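Local coordinates for protein D-glycerate 2-kinase (Thermotoga maritima, PDB 2B8N) that phosphorylates D-glycerate at the expense of ATP to give 2-phosphoglycerate, a magnesium-dependent step in the degradation of serine via 3-hydroxypyruvate, at residues Lys29-Val34 and Thr416-Asn421; Trp62-Ala67 and Leu130-Gly135; Gly182-Glu187 and Gln246-His251; Gly278-Ile283 and Lys314-Leu319. All coordinates share one frame; numbering follows the deposited sequence.

Four contacts illustrate how two sheets are built and joined in one chain. Interaction 2 packs helix 61-72 on the parallel sheet, and interaction 3 joins the start of helix 184-189 to the loop before that sheet's edge strand 255-261; their centres lie about 23 Å apart, and they touch through Phe131 and Phe185. Interaction 4 lies in the mixed sheet, centred about 46 Å from interaction 3 on the opposite side of the chain's centre. Interaction 1, centred about 14 Å from interaction 2 and about 22 Å from interaction 4, brings helix 17-32 to the loop before strand 422-428. Along the chain it encloses the other three, which follow in series, tying the kinase's two ends together.

Interaction 1: residues Lys29-Val34 and Thr416-Asn421; sequences KSIEAV and TGTNVN
Val34 and Thr418 meet in a buried, mainly apolar contact with one hydrogen bond in it, where the chain leaves helix 17-32 and passes the loop that leads into strand 422-428. The polar element is the Thr418 hydroxyl: OG1 donates to Val34 O at 3.1 Å, coming in tilted 34° from the carbonyl plane. With OG1 anti to the backbone N (chi1 -178°), the hydroxyl faces this carbonyl, while CG2 of the same residue turns to the methyls of Val34 and Ile31. Thr418 is thus gripped by both of its branches. Val34 CG2 lies 4.1 Å from Thr418 CG2 and also meets Val420 CG2 at 3.9 Å, these two valines reaching toward each other tip to tip. At the other end of the contact, Ile31 CG2 touches Thr416 CG2 at 3.8 Å, the two side chains crossing at about a right angle. A valine in place of Thr418 would keep the branched shape but has no hydroxyl, and Val34 O would probably be left without its bond to the loop. Val34 also packs on Val266 of helix 263-276, and Thr418 and Val420 rest on Leu199 of strand 193-199, so the contact lies where the parallel sheet and a helix packed on the mixed sheet come together. Thr416 OG1 bonds to Thr362 O and accepts from Thr418 N at 3.1 Å. That last bond closes an ST turn, and Asn419 OD1, accepting from Asn421 N, closes an Asx turn next along the chain: side-chain-closed turns that shape a connection lacking regular structure.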
loop_
_atom_site.group_PDB
_atom_site.type_symbol
_atom_site.label_atom_id
_atom_site.label_comp_id
_atom_site.label_asym_id
_atom_site.label_seq_id
_atom_site.Cartn_x
_atom_site.Cartn_y
_atom_site.Cartn_z
ATOM N N LYS A 29 -2.394 -10.058 -14.503
ATOM C CA LYS A 29 -1.897 -11.264 -13.857
ATOM C C LYS A 29 -0.788 -10.989 -12.834
ATOM O O LYS A 29 -0.665 -11.734 -11.865
ATOM C CB LYS A 29 -1.379 -12.249 -14.913
ATOM C CG LYS A 29 -2.449 -12.859 -15.781
ATOM C CD LYS A 29 -3.109 -14.048 -15.089
ATOM C CE LYS A 29 -4.386 -14.507 -15.816
ATOM N NZ LYS A 29 -5.061 -15.669 -15.141
ATOM N N SER A 30 0.021 -9.943 -13.037
ATOM C CA SER A 30 1.080 -9.641 -12.080
ATOM C C SER A 30 0.502 -9.229 -10.732
ATOM O O SER A 30 1.011 -9.651 -9.689
ATOM C CB SER A 30 2.000 -8.555 -12.606
ATOM O OG SER A 30 2.648 -9.007 -13.780
ATOM N N ILE A 31 -0.566 -8.423 -10.762
ATOM C CA ILE A 31 -1.248 -7.935 -9.543
ATOM C C ILE A 31 -1.937 -9.043 -8.733
ATOM O O ILE A 31 -1.939 -8.998 -7.490
ATOM C CB ILE A 31 -2.300 -6.860 -9.883
ATOM C CG1 ILE A 31 -1.629 -5.577 -10.329
ATOM C CG2 ILE A 31 -3.180 -6.524 -8.678
ATOM C CD1 ILE A 31 -2.622 -4.577 -10.889
ATOM N N GLU A 32 -2.536 -10.008 -9.440
ATOM C CA GLU A 32 -3.100 -11.230 -8.835
ATOM C C GLU A 32 -2.157 -11.943 -7.878
ATOM O O GLU A 32 -2.605 -12.617 -6.963
ATOM C CB GLU A 32 -3.473 -12.237 -9.925
ATOM C CG GLU A 32 -4.713 -11.872 -10.691
ATOM C CD GLU A 32 -5.098 -12.900 -11.737
ATOM O OE1 GLU A 32 -4.515 -14.015 -11.765
ATOM O OE2 GLU A 32 -6.004 -12.584 -12.538
ATOM N N ALA A 33 -0.853 -11.823 -8.131
ATOM C CA ALA A 33 0.180 -12.407 -7.271
ATOM C C ALA A 33 0.194 -11.822 -5.862
ATOM O O ALA A 33 0.737 -12.438 -4.940
ATOM C CB ALA A 33 1.543 -12.239 -7.912
ATOM N N VAL A 34 -0.383 -10.634 -5.697
ATOM C CA VAL A 34 -0.546 -10.044 -4.373
ATOM C C VAL A 34 -2.018 -9.865 -3.944
ATOM O O VAL A 34 -2.302 -9.034 -3.074
ATOM C CB VAL A 34 0.235 -8.688 -4.261
ATOM C CG1 VAL A 34 1.722 -8.930 -4.427
ATOM C CG2 VAL A 34 -0.265 -7.649 -5.289
ATOM N N THR A 416 -9.055 -3.953 -6.933
ATOM C CA THR A 416 -8.394 -5.257 -6.846
ATOM C C THR A 416 -8.576 -5.941 -5.513
ATOM O O THR A 416 -8.417 -7.149 -5.438
ATOM C CB THR A 416 -6.886 -5.212 -7.080
ATOM O OG1 THR A 416 -6.265 -4.338 -6.119
ATOM C CG2 THR A 416 -6.592 -4.793 -8.486
ATOM N N GLY A 417 -8.885 -5.178 -4.469
ATOM C CA GLY A 417 -8.830 -5.678 -3.102
ATOM C C GLY A 417 -7.414 -5.793 -2.549
ATOM O O GLY A 417 -7.192 -6.482 -1.569
ATOM N N THR A 418 -6.451 -5.117 -3.166
ATOM C CA THR A 418 -5.113 -5.010 -2.605
ATOM C C THR A 418 -4.489 -3.628 -2.896
ATOM O O THR A 418 -5.024 -2.836 -3.665
ATOM C CB THR A 418 -4.208 -6.180 -3.082
ATOM O OG1 THR A 418 -2.922 -6.071 -2.479
ATOM C CG2 THR A 418 -4.048 -6.211 -4.585
ATOM N N ASN A 419 -3.382 -3.324 -2.235
ATOM C CA ASN A 419 -2.612 -2.140 -2.549
ATOM C C ASN A 419 -1.142 -2.319 -2.186
ATOM O O ASN A 419 -0.790 -2.402 -1.007
ATOM C CB ASN A 419 -3.184 -0.920 -1.834
ATOM C CG ASN A 419 -2.474 0.372 -2.227
ATOM O OD1 ASN A 419 -1.912 0.495 -3.334
ATOM N ND2 ASN A 419 -2.495 1.342 -1.328
ATOM N N VAL A 420 -0.296 -2.412 -3.205
ATOM C CA VAL A 420 1.143 -2.423 -2.990
ATOM C C VAL A 420 1.801 -1.413 -3.907
ATOM O O VAL A 420 2.868 -1.661 -4.439
ATOM C CB VAL A 420 1.773 -3.826 -3.194
ATOM C CG1 VAL A 420 1.131 -4.832 -2.271
ATOM C CG2 VAL A 420 1.668 -4.283 -4.656
ATOM N N ASN A 421 1.150 -0.260 -4.054
ATOM C CA ASN A 421 1.635 0.872 -4.847
ATOM C C ASN A 421 1.601 0.594 -6.371
ATOM O O ASN A 421 0.630 0.032 -6.856
ATOM C CB ASN A 421 2.985 1.370 -4.298
ATOM C CG ASN A 421 2.871 1.866 -2.856
ATOM O OD1 ASN A 421 3.562 1.373 -1.939
ATOM N ND2 ASN A 421 1.984 2.851 -2.651
#

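Interaction 2: residues Trp62-Ala67 and Leu130-Gly135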
loop_
_atom_site.group_PDB
_atom_site.type_symbol
_atom_site.label_atom_id
_atom_site.label_comp_id
_atom_site.label_asym_id
_atom_site.label_seq_id
_atom_site.Cartn_x
_atom_site.Cartn_y
_atom_site.Cartn_z
ATOM N N TRP A 62 -10.728 -8.759 5.463
ATOM C CA TRP A 62 -11.738 -9.781 5.303
ATOM C C TRP A 62 -11.255 -10.914 4.387
ATOM O O TRP A 62 -11.461 -12.089 4.702
ATOM C CB TRP A 62 -13.056 -9.181 4.824
ATOM C CG TRP A 62 -14.195 -10.117 4.996
ATOM C CD1 TRP A 62 -15.060 -10.184 6.060
ATOM C CD2 TRP A 62 -14.596 -11.151 4.089
ATOM N NE1 TRP A 62 -15.981 -11.196 5.860
ATOM C CE2 TRP A 62 -15.709 -11.808 4.663
ATOM C CE3 TRP A 62 -14.122 -11.589 2.847
ATOM C CZ2 TRP A 62 -16.351 -12.865 4.031
ATOM C CZ3 TRP A 62 -14.750 -12.660 2.230
ATOM C CH2 TRP A 62 -15.851 -13.280 2.813
ATOM N N ARG A 63 -10.603 -10.593 3.272
ATOM C CA ARG A 63 -10.187 -11.671 2.362
ATOM C C ARG A 63 -8.963 -12.437 2.884
ATOM O O ARG A 63 -8.840 -13.654 2.690
ATOM C CB ARG A 63 -9.974 -11.169 0.935
ATOM C CG ARG A 63 -11.233 -10.530 0.354
ATOM C CD ARG A 63 -11.772 -11.195 -0.913
ATOM N NE ARG A 63 -12.995 -11.987 -0.673
ATOM C CZ ARG A 63 -13.885 -12.350 -1.609
ATOM N NH1 ARG A 63 -13.719 -12.023 -2.877
ATOM N NH2 ARG A 63 -14.960 -13.056 -1.274
HETATM N N MSE A 64 -8.072 -11.733 3.573
HETATM C CA MSE A 64 -6.930 -12.379 4.213
HETATM C C MSE A 64 -7.404 -13.341 5.317
HETATM O O MSE A 64 -6.860 -14.442 5.449
HETATM C CB MSE A 64 -5.982 -11.344 4.793
HETATM C CG MSE A 64 -5.293 -10.473 3.773
HETATM SE SE MSE A 64 -3.985 -9.270 4.623
HETATM C CE MSE A 64 -2.604 -10.527 5.255
ATOM N N ALA A 65 -8.413 -12.937 6.097
ATOM C CA ALA A 65 -8.951 -13.808 7.142
ATOM C C ALA A 65 -9.583 -15.054 6.513
ATOM O O ALA A 65 -9.259 -16.167 6.887
ATOM C CB ALA A 65 -9.974 -13.076 7.995
ATOM N N LYS A 66 -10.469 -14.862 5.541
ATOM C CA LYS A 66 -11.082 -15.984 4.849
ATOM C C LYS A 66 -10.060 -16.995 4.310
ATOM O O LYS A 66 -10.290 -18.202 4.399
ATOM C CB LYS A 66 -11.939 -15.506 3.687
ATOM C CG LYS A 66 -12.562 -16.647 2.890
ATOM C CD LYS A 66 -13.583 -16.138 1.897
ATOM C CE LYS A 66 -13.993 -17.242 0.927
ATOM N NZ LYS A 66 -12.863 -17.597 0.030
ATOM N N ALA A 67 -8.962 -16.511 3.725
ATOM C CA ALA A 67 -7.931 -17.408 3.186
ATOM C C ALA A 67 -7.182 -18.200 4.279
ATOM O O ALA A 67 -6.863 -19.361 4.093
ATOM C CB ALA A 67 -6.954 -16.633 2.300
ATOM N N LEU A 130 -2.120 -14.927 14.989
ATOM C CA LEU A 130 -1.900 -14.787 13.563
ATOM C C LEU A 130 -2.376 -13.395 13.156
ATOM O O LEU A 130 -3.581 -13.160 13.025
ATOM C CB LEU A 130 -2.660 -15.897 12.814
ATOM C CG LEU A 130 -2.712 -15.721 11.291
ATOM C CD1 LEU A 130 -1.278 -15.605 10.711
ATOM C CD2 LEU A 130 -3.542 -16.842 10.608
ATOM N N PHE A 131 -1.421 -12.478 12.990
ATOM C CA PHE A 131 -1.722 -11.068 12.773
ATOM C C PHE A 131 -1.699 -10.746 11.292
ATOM O O PHE A 131 -0.639 -10.619 10.696
ATOM C CB PHE A 131 -0.726 -10.222 13.558
ATOM C CG PHE A 131 -1.097 -8.760 13.661
ATOM C CD1 PHE A 131 -2.416 -8.356 13.837
ATOM C CD2 PHE A 131 -0.111 -7.791 13.613
ATOM C CE1 PHE A 131 -2.745 -7.002 13.938
ATOM C CE2 PHE A 131 -0.427 -6.438 13.720
ATOM C CZ PHE A 131 -1.746 -6.045 13.877
ATOM N N LEU A 132 -2.886 -10.633 10.700
ATOM C CA LEU A 132 -3.040 -10.403 9.245
ATOM C C LEU A 132 -3.230 -8.914 8.992
ATOM O O LEU A 132 -4.295 -8.334 9.330
ATOM C CB LEU A 132 -4.242 -11.197 8.700
ATOM C CG LEU A 132 -4.204 -12.708 8.933
ATOM C CD1 LEU A 132 -5.555 -13.347 8.656
ATOM C CD2 LEU A 132 -3.128 -13.360 8.105
ATOM N N LEU A 133 -2.203 -8.284 8.430
ATOM C CA LEU A 133 -2.174 -6.826 8.367
ATOM C C LEU A 133 -2.094 -6.293 6.941
ATOM O O LEU A 133 -1.298 -6.772 6.132
ATOM C CB LEU A 133 -1.007 -6.310 9.212
ATOM C CG LEU A 133 -0.867 -4.812 9.498
ATOM C CD1 LEU A 133 -2.068 -4.204 10.216
ATOM C CD2 LEU A 133 0.404 -4.595 10.306
ATOM N N SER A 134 -2.939 -5.300 6.658
ATOM C CA SER A 134 -2.913 -4.526 5.403
ATOM C C SER A 134 -3.107 -3.037 5.700
ATOM O O SER A 134 -3.192 -2.654 6.862
ATOM C CB SER A 134 -3.992 -5.040 4.423
ATOM O OG SER A 134 -5.203 -5.356 5.085
ATOM N N GLY A 135 -3.189 -2.209 4.653
ATOM C CA GLY A 135 -3.344 -0.733 4.773
ATOM C C GLY A 135 -4.483 -0.226 5.650
ATOM O O GLY A 135 -5.509 -0.889 5.809
#
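No ring lies between Met64 and Leu132, whose flexible apolar side chains carry this contact; the flat groups of the two segments stand at its margins. The Trp62 indole has Arg63 CG at its edge, in plane, and gives its NE1 to Gly90 O, while the Phe131 ring meets that of Phe185, the planes at about 50°. Within the contact, Met64, present as selenomethionine, slides past Leu132 in the opposite direction. Met64 CE lies 3.9 Å from Leu132 CB, and the same methyl comes equally near Leu133 N. The chain bends at its last torsion (chi3 68°), which turns CE back along the strand while Met64 SE stays beside Ser134, 4.1 Å from Ser134 OG. Leu132 answers with its CD1 branch, which reaches the helix backbone: it lies 3.6 Å from Met64 O and 3.7 Å from Ala65 CA, where the small alanine lets the leucine come close to the main chain. This is the packing of a helix on a parallel sheet in an alpha/beta fold. Helix 61-72 follows strand 52-57 and leads to strand 76-84, the parallel neighbour of 52-57, in a beta-alpha-beta crossover, yet here it also covers strand 128-133 on the other side of 52-57. The short segments of helix and strand run at 144° to each other, their axes approaching to 8.6 Å. Leu54 of strand 52-57 touches both Ala65 and Leu132. At the strand's far end the Ser134 hydroxyl is bonded to Ala60 N, just before helix 61-72 begins.

Interaction 3: residues Gly182-Glu187 and Gln246-His251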
loop_
_atom_site.group_PDB
_atom_site.type_symbol
_atom_site.label_atom_id
_atom_site.label_comp_id
_atom_site.label_asym_id
_atom_site.label_seq_id
_atom_site.Cartn_x
_atom_site.Cartn_y
_atom_site.Cartn_z
ATOM N N GLY A 182 3.586 1.211 18.492
ATOM C CA GLY A 182 4.899 1.234 19.138
ATOM C C GLY A 182 5.249 -0.049 19.855
ATOM O O GLY A 182 5.922 -0.007 20.897
ATOM N N GLY A 183 4.787 -1.177 19.309
ATOM C CA GLY A 183 5.112 -2.506 19.848
ATOM C C GLY A 183 4.226 -2.966 21.001
ATOM O O GLY A 183 4.387 -4.064 21.523
ATOM N N ARG A 184 3.276 -2.140 21.407
ATOM C CA ARG A 184 2.466 -2.460 22.598
ATOM C C ARG A 184 1.510 -3.651 22.423
ATOM O O ARG A 184 1.272 -4.433 23.363
ATOM C CB ARG A 184 1.732 -1.211 23.079
ATOM C CG ARG A 184 2.726 -0.243 23.705
ATOM C CD ARG A 184 2.115 1.000 24.277
ATOM N NE ARG A 184 2.928 1.555 25.367
ATOM C CZ ARG A 184 3.061 2.853 25.619
ATOM N NH1 ARG A 184 2.462 3.765 24.856
ATOM N NH2 ARG A 184 3.807 3.256 26.642
ATOM N N PHE A 185 1.004 -3.800 21.207
ATOM C CA PHE A 185 0.193 -4.943 20.854
ATOM C C PHE A 185 0.938 -6.250 21.072
ATOM O O PHE A 185 0.403 -7.146 21.687
ATOM C CB PHE A 185 -0.305 -4.827 19.410
ATOM C CG PHE A 185 -1.176 -5.951 18.995
ATOM C CD1 PHE A 185 -2.313 -6.279 19.734
ATOM C CD2 PHE A 185 -0.878 -6.695 17.875
ATOM C CE1 PHE A 185 -3.136 -7.332 19.347
ATOM C CE2 PHE A 185 -1.700 -7.733 17.481
ATOM C CZ PHE A 185 -2.830 -8.047 18.227
ATOM N N ALA A 186 2.169 -6.354 20.587
ATOM C CA ALA A 186 3.012 -7.560 20.797
ATOM C C ALA A 186 3.307 -7.743 22.264
ATOM O O ALA A 186 3.431 -8.883 22.759
ATOM C CB ALA A 186 4.337 -7.458 20.021
ATOM N N GLU A 187 3.437 -6.613 22.949
ATOM C CA GLU A 187 3.683 -6.600 24.367
ATOM C C GLU A 187 2.469 -7.137 25.129
ATOM O O GLU A 187 2.634 -7.770 26.167
ATOM C CB GLU A 187 4.046 -5.185 24.809
ATOM C CG GLU A 187 4.124 -4.993 26.299
ATOM C CD GLU A 187 4.776 -3.688 26.686
ATOM O OE1 GLU A 187 4.299 -2.624 26.265
ATOM O OE2 GLU A 187 5.775 -3.733 27.424
ATOM N N GLN A 246 5.120 7.171 29.742
ATOM C CA GLN A 246 5.139 5.715 29.733
ATOM C C GLN A 246 5.916 5.310 28.491
ATOM O O GLN A 246 5.485 5.582 27.354
ATOM C CB GLN A 246 3.707 5.157 29.737
ATOM C CG GLN A 246 2.824 5.798 30.830
ATOM C CD GLN A 246 1.508 5.078 31.067
ATOM O OE1 GLN A 246 0.440 5.708 31.139
ATOM N NE2 GLN A 246 1.575 3.756 31.198
ATOM N N GLU A 247 7.076 4.697 28.711
ATOM C CA GLU A 247 7.962 4.386 27.620
ATOM C C GLU A 247 7.449 3.170 26.880
ATOM O O GLU A 247 6.845 2.275 27.497
ATOM C CB GLU A 247 9.386 4.156 28.119
ATOM C CG GLU A 247 10.409 4.112 27.003
ATOM C CD GLU A 247 10.334 5.325 26.110
ATOM O OE1 GLU A 247 10.872 6.371 26.521
ATOM O OE2 GLU A 247 9.723 5.229 25.023
ATOM N N THR A 248 7.696 3.159 25.567
ATOM C CA THR A 248 7.249 2.097 24.669
ATOM C C THR A 248 8.308 1.021 24.629
ATOM O O THR A 248 9.473 1.315 24.927
ATOM C CB THR A 248 7.064 2.633 23.256
ATOM O OG1 THR A 248 8.269 3.272 22.849
ATOM C CG2 THR A 248 5.922 3.643 23.224
ATOM N N PRO A 249 7.914 -0.231 24.302
ATOM C CA PRO A 249 8.839 -1.369 24.248
ATOM C C PRO A 249 10.022 -1.152 23.320
ATOM O O PRO A 249 9.816 -0.911 22.129
ATOM C CB PRO A 249 7.971 -2.518 23.734
ATOM C CG PRO A 249 6.701 -1.922 23.283
ATOM C CD PRO A 249 6.530 -0.645 24.024
ATOM N N LYS A 250 11.240 -1.240 23.874
ATOM C CA LYS A 250 12.488 -0.998 23.128
ATOM C C LYS A 250 12.982 -2.257 22.401
ATOM O O LYS A 250 13.775 -2.167 21.476
ATOM C CB LYS A 250 13.558 -0.407 24.066
ATOM C CG LYS A 250 13.205 1.017 24.617
ATOM C CD LYS A 250 13.319 2.128 23.520
ATOM C CE LYS A 250 12.496 3.391 23.846
ATOM N NZ LYS A 250 11.052 3.343 23.432
ATOM N N HIS A 251 12.456 -3.414 22.794
ATOM C CA HIS A 251 12.829 -4.698 22.235
ATOM C C HIS A 251 11.622 -5.623 22.357
ATOM O O HIS A 251 10.839 -5.501 23.299
ATOM C CB HIS A 251 14.015 -5.262 23.032
ATOM C CG HIS A 251 13.703 -5.513 24.489
ATOM N ND1 HIS A 251 13.970 -4.590 25.486
ATOM C CD2 HIS A 251 13.140 -6.584 25.113
ATOM C CE1 HIS A 251 13.588 -5.081 26.656
ATOM N NE2 HIS A 251 13.077 -6.285 26.456
#
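Pro249 and the glycine pair Gly182-Gly183 form the close-packed side of this contact, whereas the side chains of Gln246, Glu247 and Glu187 lie on the solvent side. The proline ring lies against the glycine main chain, Pro249 CG being 3.5 Å from Gly183 C. Both glycines have positive phi, and a side chain on Gly183, the N-cap position of helix 184-189, would point at the proline. Beside them Arg184 crosses Pro249 at about a right angle, CG 3.8 Å from Pro249 CD. The extended arginine chain carries the guanidinium along to Thr248. There Thr248 CG2 sits over the centre of one face of the Arg184 guanidinium, 3.7 Å above the plane, and Gln246 O lies at the edge. Arg184 NH2 makes two weak hydrogen bonds, to Gln246 O at 3.0 Å and to Glu247 O at 3.3 Å, while NH1 is held by Ser178 O. A methionine in place of Arg184 would probably leave the Gln246 and Glu247 carbonyls without their shared donor and the loop less firmly fixed to the helix. On the looser side, Glu187 OE1 merely brushes Pro249 CD at 3.7 Å. Glu247 turns its carboxylate away from the arginine: OE2 accepts from Thr248 N and Lys250 NZ on opposite faces of its plane, and is also bonded to His176 NE2. Arg184 is thus held by backbone carbonyls of both the loop and Ser178, not touched by the Glu247 carboxylate, whose negative charge is probably balanced in part by Lys250 of its own loop, with His176 as a further partner.

Interaction 4: residues Gly278-Ile283 and Lys314-Leu319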
loop_
_atom_site.group_PDB
_atom_site.type_symbol
_atom_site.label_atom_id
_atom_site.label_comp_id
_atom_site.label_asym_id
_atom_site.label_seq_id
_atom_site.Cartn_x
_atom_site.Cartn_y
_atom_site.Cartn_z
ATOM N N GLY A 278 8.224 -14.831 -24.062
ATOM C CA GLY A 278 9.287 -14.630 -25.055
ATOM C C GLY A 278 10.038 -13.309 -24.973
ATOM O O GLY A 278 10.789 -12.969 -25.885
ATOM N N PHE A 279 9.870 -12.568 -23.880
ATOM C CA PHE A 279 10.531 -11.266 -23.728
ATOM C C PHE A 279 11.827 -11.355 -22.952
ATOM O O PHE A 279 11.911 -12.072 -21.964
ATOM C CB PHE A 279 9.624 -10.256 -23.011
ATOM C CG PHE A 279 8.525 -9.727 -23.875
ATOM C CD1 PHE A 279 8.810 -8.806 -24.880
ATOM C CD2 PHE A 279 7.220 -10.162 -23.708
ATOM C CE1 PHE A 279 7.806 -8.326 -25.713
ATOM C CE2 PHE A 279 6.199 -9.697 -24.544
ATOM C CZ PHE A 279 6.490 -8.779 -25.546
ATOM N N ASN A 280 12.834 -10.621 -23.395
ATOM C CA ASN A 280 13.978 -10.361 -22.561
ATOM C C ASN A 280 13.469 -9.361 -21.516
ATOM O O ASN A 280 13.103 -8.239 -21.878
ATOM C CB ASN A 280 15.134 -9.747 -23.369
ATOM C CG ASN A 280 15.625 -10.648 -24.493
ATOM O OD1 ASN A 280 15.823 -11.865 -24.314
ATOM N ND2 ASN A 280 15.837 -10.047 -25.663
ATOM N N ALA A 281 13.427 -9.764 -20.247
ATOM C CA ALA A 281 12.792 -8.960 -19.214
ATOM C C ALA A 281 13.731 -8.661 -18.072
ATOM O O ALA A 281 14.472 -9.554 -17.625
ATOM C CB ALA A 281 11.567 -9.658 -18.677
ATOM N N GLU A 282 13.702 -7.406 -17.602
ATOM C CA GLU A 282 14.396 -7.027 -16.356
ATOM C C GLU A 282 13.637 -5.954 -15.562
ATOM O O GLU A 282 12.866 -5.153 -16.127
ATOM C CB GLU A 282 15.864 -6.599 -16.616
ATOM C CG GLU A 282 16.718 -6.440 -15.369
ATOM C CD GLU A 282 16.832 -7.708 -14.496
ATOM O OE1 GLU A 282 15.837 -8.146 -13.862
ATOM O OE2 GLU A 282 17.950 -8.264 -14.419
ATOM N N ILE A 283 13.866 -5.976 -14.252
ATOM C CA ILE A 283 13.393 -4.981 -13.326
ATOM C C ILE A 283 14.436 -3.905 -13.180
ATOM O O ILE A 283 15.542 -4.170 -12.689
ATOM C CB ILE A 283 13.162 -5.607 -11.936
ATOM C CG1 ILE A 283 12.029 -6.635 -12.004
ATOM C CG2 ILE A 283 12.832 -4.517 -10.911
ATOM C CD1 ILE A 283 11.886 -7.503 -10.752
ATOM N N LYS A 314 17.764 -6.296 -25.191
ATOM C CA LYS A 314 17.594 -6.517 -26.610
ATOM C C LYS A 314 16.128 -6.807 -26.862
ATOM O O LYS A 314 15.451 -7.439 -26.039
ATOM C CB LYS A 314 18.423 -7.705 -27.086
ATOM C CG LYS A 314 19.886 -7.609 -26.747
ATOM C CD LYS A 314 20.732 -8.662 -27.466
ATOM C CE LYS A 314 20.418 -10.133 -27.051
ATOM N NZ LYS A 314 20.084 -10.386 -25.598
ATOM N N LYS A 315 15.647 -6.353 -28.015
ATOM C CA LYS A 315 14.285 -6.629 -28.453
ATOM C C LYS A 315 14.125 -8.121 -28.765
ATOM O O LYS A 315 14.988 -8.719 -29.380
ATOM C CB LYS A 315 13.945 -5.839 -29.723
ATOM C CG LYS A 315 14.031 -4.309 -29.658
ATOM C CD LYS A 315 13.850 -3.737 -31.075
ATOM C CE LYS A 315 14.972 -2.804 -31.459
ATOM N NZ LYS A 315 16.308 -3.455 -31.470
ATOM N N PRO A 316 12.998 -8.724 -28.377
ATOM C CA PRO A 316 11.821 -8.123 -27.747
ATOM C C PRO A 316 12.046 -7.927 -26.264
ATOM O O PRO A 316 12.433 -8.864 -25.578
ATOM C CB PRO A 316 10.721 -9.168 -28.001
ATOM C CG PRO A 316 11.376 -10.329 -28.619
ATOM C CD PRO A 316 12.841 -10.173 -28.536
ATOM N N ALA A 317 11.815 -6.722 -25.764
ATOM C CA ALA A 317 12.210 -6.383 -24.380
ATOM C C ALA A 317 11.013 -5.993 -23.547
ATOM O O ALA A 317 10.036 -5.474 -24.082
ATOM C CB ALA A 317 13.275 -5.257 -24.352
ATOM N N ALA A 318 11.118 -6.267 -22.248
ATOM C CA ALA A 318 10.147 -5.855 -21.259
ATOM C C ALA A 318 10.881 -5.232 -20.071
ATOM O O ALA A 318 11.575 -5.932 -19.334
ATOM C CB ALA A 318 9.301 -7.024 -20.807
ATOM N N LEU A 319 10.730 -3.911 -19.915
ATOM C CA LEU A 319 11.318 -3.165 -18.813
ATOM C C LEU A 319 10.278 -3.045 -17.719
ATOM O O LEU A 319 9.172 -2.589 -17.990
ATOM C CB LEU A 319 11.699 -1.764 -19.292
ATOM C CG LEU A 319 12.701 -1.642 -20.439
ATOM C CD1 LEU A 319 12.696 -0.238 -20.904
ATOM C CD2 LEU A 319 14.102 -2.031 -20.004
#
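Backbone hydrogen bonds carry most of the contact between Asn280-Glu282 and Pro316-Leu319. Asn280 N donates to Pro316 O at 2.8 Å, Ala318 N returns a bond to Asn280 O at 2.8 Å, and Glu282 N reaches Ala318 O at 3.1 Å. One side-chain bond extends this ladder: Asn280 ND2 meets Lys314 O at 2.7 Å, almost straight at 175°. The acceptor lies in the plane of the asparagine amide, but the donor stands above the plane of the lysine carbonyl. The asparagine thereby grips the chain just ahead of Pro316, whose preceding peptide bond is cis. The apolar contacts gather round Phe279. Its CD1 lies 3.7 Å from Pro316 CB, and the Pro316 carbonyl carbon is at the ring's edge; Phe279 CB touches Ala318 CB at 3.9 Å. Helix 263-276, closed by a Schellman motif at Gly278, covers the sheet face of Ala281 and Ala318, and helix 292-309 that of Ala317 and Leu319. Strand 280-285, at the border of the mixed sheet, thus joins strand 317-323 through helix 292-309 as a parallel beta-alpha-beta crossover.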